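Local coordinates for capsid polyprotein (Turkey astrovirus 2, PDB 3TS3) that forms the spike (projection) domain on the surface of the astrovirus capsid, part of a polyprotein that probably self-assembles into an icosahedral shell, at residues V143-A154 with L185-K196. Sequence-based numbering, arbitrary orientation.
Sequences VISMGDTNGRRA and LYFWNWSYSDTK
The guanidinium of R153 lies flat on the indole of W190, planes 9° apart, in a cation-pi stack with CZ 3.7 Å from the centroid of the five-membered ring. In the indole plane, G147 CA and the G151 carbonyl O meet the benzo edge, and NE1 donates to D194 O at 2.9 Å. F199 stacks with this indole as well. At the guanidinium edge, NE and NH2 both grip S145 OG side-on, NE at 2.9 Å, while NH2 also reaches Y192 O through a water. With OG anti to the backbone N (chi1 164°), S145 OG donates a hydrogen bond to W190 O at 2.8 Å, so that three bonds converge on one hydroxyl, and the two from R153 limit the rotation of the guanidinium over the ring. S145 N donates to Y192 OH at 3.2 Å, and that hydroxyl is also hydrogen-bonded to A116 O.

On the F187 ring, D148 CB covers one face, offset toward the rim, and A154 CB approaches CE2 obliquely at 3.5 Å. D148 OD1 receives N150 N and R152 N from opposite faces of the carboxylate, the first closing an Asx turn; this braces the type I turn D148-G151 that links the two strands of a beta hairpin.

Between the backbones, G147 and W188 form an antiparallel hydrogen-bonded pair, and W190 N donates to S145 O. Strand 187-189 thus joins the edge of strand 142-148, which pairs with 153-159 in the hairpin; strand 34-37 pairs with the other side of strand 187-189. Beyond, Y186 stacks on Y186 of the second subunit, placing this end of the contact at the spike dimer interface.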
# COMPACT_ATOMS: atom_id res chain seq x y z
N VAL C 143 -15.04 -13.30 -7.30
CA VAL C 143 -14.22 -13.48 -6.13
C VAL C 143 -12.77 -13.73 -6.54
O VAL C 143 -12.51 -14.41 -7.53
CB VAL C 143 -14.74 -14.59 -5.18
CG1 VAL C 143 -14.80 -15.94 -5.87
CG2 VAL C 143 -13.89 -14.66 -3.93
N ILE C 144 -11.84 -13.13 -5.81
CA ILE C 144 -10.43 -13.29 -6.12
C ILE C 144 -9.63 -13.71 -4.89
O ILE C 144 -9.73 -13.10 -3.85
CB ILE C 144 -9.83 -11.99 -6.69
CG1 ILE C 144 -10.53 -11.60 -7.99
CG2 ILE C 144 -8.33 -12.14 -6.91
CD1 ILE C 144 -10.21 -10.19 -8.45
N SER C 145 -8.83 -14.76 -5.04
CA SER C 145 -7.95 -15.23 -3.98
C SER C 145 -6.77 -14.27 -3.84
O SER C 145 -6.09 -13.99 -4.80
CB SER C 145 -7.45 -16.62 -4.36
OG SER C 145 -6.33 -17.01 -3.61
N MET C 146 -6.53 -13.78 -2.63
CA MET C 146 -5.56 -12.80 -2.27
C MET C 146 -4.82 -13.28 -1.07
O MET C 146 -5.27 -14.09 -0.30
CB MET C 146 -6.20 -11.44 -1.96
CG MET C 146 -7.15 -10.89 -3.03
SD MET C 146 -6.30 -10.31 -4.52
CE MET C 146 -5.41 -8.87 -3.92
N GLY C 147 -3.74 -12.62 -0.76
CA GLY C 147 -3.03 -12.78 0.49
C GLY C 147 -2.34 -11.51 0.88
O GLY C 147 -1.92 -10.73 0.02
N ASP C 148 -2.20 -11.30 2.18
CA ASP C 148 -1.45 -10.17 2.69
C ASP C 148 0.04 -10.50 2.67
O ASP C 148 0.43 -11.57 2.27
CB ASP C 148 -1.96 -9.67 4.05
CG ASP C 148 -1.63 -10.59 5.19
OD1 ASP C 148 -0.79 -11.47 5.01
OD2 ASP C 148 -2.21 -10.40 6.27
N THR C 149 0.86 -9.55 3.10
CA THR C 149 2.30 -9.71 3.02
C THR C 149 2.86 -10.74 3.98
O THR C 149 4.02 -11.09 3.90
CB THR C 149 3.02 -8.36 3.13
OG1 THR C 149 2.44 -7.60 4.18
CG2 THR C 149 2.88 -7.60 1.81
N ASN C 150 2.01 -11.23 4.89
CA ASN C 150 2.39 -12.30 5.80
C ASN C 150 1.94 -13.66 5.31
O ASN C 150 2.14 -14.66 5.98
CB ASN C 150 1.81 -12.07 7.20
CG ASN C 150 2.40 -10.88 7.88
OD1 ASN C 150 3.57 -10.57 7.73
ND2 ASN C 150 1.58 -10.19 8.66
N GLY C 151 1.33 -13.70 4.13
CA GLY C 151 0.78 -14.95 3.62
C GLY C 151 -0.53 -15.38 4.26
O GLY C 151 -0.85 -16.56 4.28
N ARG C 152 -1.30 -14.43 4.76
CA ARG C 152 -2.59 -14.73 5.35
C ARG C 152 -3.63 -14.59 4.25
O ARG C 152 -3.88 -13.50 3.76
CB ARG C 152 -2.90 -13.76 6.48
CG ARG C 152 -4.09 -14.17 7.33
CD ARG C 152 -4.38 -13.14 8.40
NE ARG C 152 -5.35 -13.63 9.37
CZ ARG C 152 -5.04 -14.32 10.46
NH1 ARG C 152 -3.79 -14.64 10.74
NH2 ARG C 152 -6.01 -14.71 11.27
N ARG C 153 -4.22 -15.72 3.87
CA ARG C 153 -5.16 -15.79 2.77
C ARG C 153 -6.41 -14.97 3.05
O ARG C 153 -6.90 -14.91 4.17
CB ARG C 153 -5.55 -17.25 2.49
CG ARG C 153 -6.24 -17.50 1.14
CD ARG C 153 -5.24 -18.04 0.17
NE ARG C 153 -5.76 -18.41 -1.15
CZ ARG C 153 -5.78 -19.66 -1.60
NH1 ARG C 153 -5.38 -20.66 -0.83
NH2 ARG C 153 -6.21 -19.90 -2.83
N ALA C 154 -6.92 -14.36 1.98
CA ALA C 154 -8.06 -13.45 2.03
C ALA C 154 -8.80 -13.47 0.70
O ALA C 154 -8.38 -14.11 -0.24
CB ALA C 154 -7.60 -12.04 2.34
N LEU C 185 -2.28 -3.89 5.61
CA LEU C 185 -1.17 -4.43 4.84
C LEU C 185 -1.58 -4.46 3.37
O LEU C 185 -2.74 -4.38 3.05
CB LEU C 185 -0.87 -5.86 5.28
CG LEU C 185 -0.51 -6.08 6.74
CD1 LEU C 185 -0.29 -7.56 7.00
CD2 LEU C 185 0.71 -5.28 7.12
N TYR C 186 -0.59 -4.55 2.50
CA TYR C 186 -0.84 -4.71 1.08
C TYR C 186 -1.40 -6.10 0.86
O TYR C 186 -1.06 -7.02 1.58
CB TYR C 186 0.46 -4.61 0.27
CG TYR C 186 1.03 -3.23 0.05
CD1 TYR C 186 0.48 -2.35 -0.86
CD2 TYR C 186 2.17 -2.83 0.73
CE1 TYR C 186 1.03 -1.10 -1.06
CE2 TYR C 186 2.72 -1.59 0.53
CZ TYR C 186 2.16 -0.73 -0.37
OH TYR C 186 2.74 0.49 -0.55
N PHE C 187 -2.24 -6.25 -0.14
CA PHE C 187 -2.78 -7.54 -0.53
C PHE C 187 -2.36 -7.80 -1.96
O PHE C 187 -2.40 -6.91 -2.78
CB PHE C 187 -4.30 -7.59 -0.38
CG PHE C 187 -4.76 -7.79 1.03
CD1 PHE C 187 -4.81 -6.74 1.91
CD2 PHE C 187 -5.12 -9.04 1.48
CE1 PHE C 187 -5.22 -6.94 3.20
CE2 PHE C 187 -5.52 -9.24 2.77
CZ PHE C 187 -5.58 -8.19 3.63
N TRP C 188 -1.95 -9.03 -2.24
CA TRP C 188 -1.51 -9.43 -3.56
C TRP C 188 -2.28 -10.67 -4.02
O TRP C 188 -2.68 -11.49 -3.20
CB TRP C 188 -0.01 -9.74 -3.54
CG TRP C 188 0.89 -8.56 -3.35
CD1 TRP C 188 1.23 -7.97 -2.16
CD2 TRP C 188 1.61 -7.85 -4.36
NE1 TRP C 188 2.10 -6.93 -2.38
CE2 TRP C 188 2.36 -6.85 -3.73
CE3 TRP C 188 1.70 -7.98 -5.75
CZ2 TRP C 188 3.16 -5.97 -4.42
CZ3 TRP C 188 2.50 -7.12 -6.43
CH2 TRP C 188 3.22 -6.12 -5.77
N ASN C 189 -2.51 -10.81 -5.32
CA ASN C 189 -3.24 -11.99 -5.79
C ASN C 189 -2.48 -13.29 -5.51
O ASN C 189 -1.27 -13.35 -5.60
CB ASN C 189 -3.67 -11.86 -7.25
CG ASN C 189 -2.56 -12.17 -8.22
OD1 ASN C 189 -1.62 -11.41 -8.36
ND2 ASN C 189 -2.67 -13.30 -8.90
N TRP C 190 -3.23 -14.31 -5.13
CA TRP C 190 -2.65 -15.58 -4.73
C TRP C 190 -3.22 -16.66 -5.65
O TRP C 190 -4.41 -16.91 -5.66
CB TRP C 190 -3.07 -15.80 -3.28
CG TRP C 190 -2.69 -17.07 -2.59
CD1 TRP C 190 -2.62 -18.32 -3.13
CD2 TRP C 190 -2.38 -17.22 -1.20
NE1 TRP C 190 -2.27 -19.23 -2.16
CE2 TRP C 190 -2.12 -18.58 -0.97
CE3 TRP C 190 -2.29 -16.33 -0.13
CZ2 TRP C 190 -1.78 -19.07 0.28
CZ3 TRP C 190 -1.95 -16.81 1.11
CH2 TRP C 190 -1.70 -18.17 1.31
N SER C 191 -2.34 -17.28 -6.42
CA SER C 191 -2.73 -18.29 -7.40
C SER C 191 -3.43 -19.47 -6.74
O SER C 191 -3.04 -19.92 -5.69
CB SER C 191 -1.49 -18.79 -8.14
OG SER C 191 -1.78 -19.96 -8.87
N TYR C 192 -4.45 -20.00 -7.41
CA TYR C 192 -5.24 -21.10 -6.87
C TYR C 192 -4.42 -22.38 -6.67
O TYR C 192 -4.79 -23.23 -5.90
CB TYR C 192 -6.53 -21.32 -7.68
CG TYR C 192 -7.43 -20.11 -7.60
CD1 TYR C 192 -8.27 -19.91 -6.52
CD2 TYR C 192 -7.40 -19.14 -8.59
CE1 TYR C 192 -9.07 -18.79 -6.43
CE2 TYR C 192 -8.19 -18.02 -8.51
CZ TYR C 192 -9.02 -17.85 -7.43
OH TYR C 192 -9.81 -16.74 -7.36
N SER C 193 -3.29 -22.48 -7.36
CA SER C 193 -2.43 -23.65 -7.23
C SER C 193 -1.30 -23.50 -6.20
O SER C 193 -0.51 -24.42 -6.01
CB SER C 193 -1.86 -24.05 -8.58
OG SER C 193 -1.38 -22.92 -9.27
N ASP C 194 -1.23 -22.36 -5.53
CA ASP C 194 -0.16 -22.09 -4.58
C ASP C 194 -0.54 -22.36 -3.13
O ASP C 194 -1.61 -21.98 -2.67
CB ASP C 194 0.30 -20.62 -4.65
CG ASP C 194 1.32 -20.36 -5.73
OD1 ASP C 194 1.66 -21.30 -6.46
OD2 ASP C 194 1.77 -19.21 -5.84
N THR C 195 0.37 -23.00 -2.42
CA THR C 195 0.29 -23.17 -0.98
C THR C 195 0.76 -21.85 -0.40
O THR C 195 1.20 -20.98 -1.13
CB THR C 195 1.23 -24.26 -0.47
OG1 THR C 195 2.58 -23.87 -0.75
CG2 THR C 195 0.94 -25.58 -1.14
N LYS C 196 0.66 -21.69 0.91
CA LYS C 196 1.10 -20.46 1.54
C LYS C 196 2.59 -20.24 1.31
O LYS C 196 3.02 -19.14 1.05
CB LYS C 196 0.78 -20.47 3.03
CG LYS C 196 1.35 -19.31 3.82
CD LYS C 196 1.00 -19.43 5.28
CE LYS C 196 1.62 -18.33 6.10
NZ LYS C 196 1.24 -18.45 7.52
O HOH W 1 2.16 -4.85 3.61
O HOH W 2 -6.59 -22.58 -4.00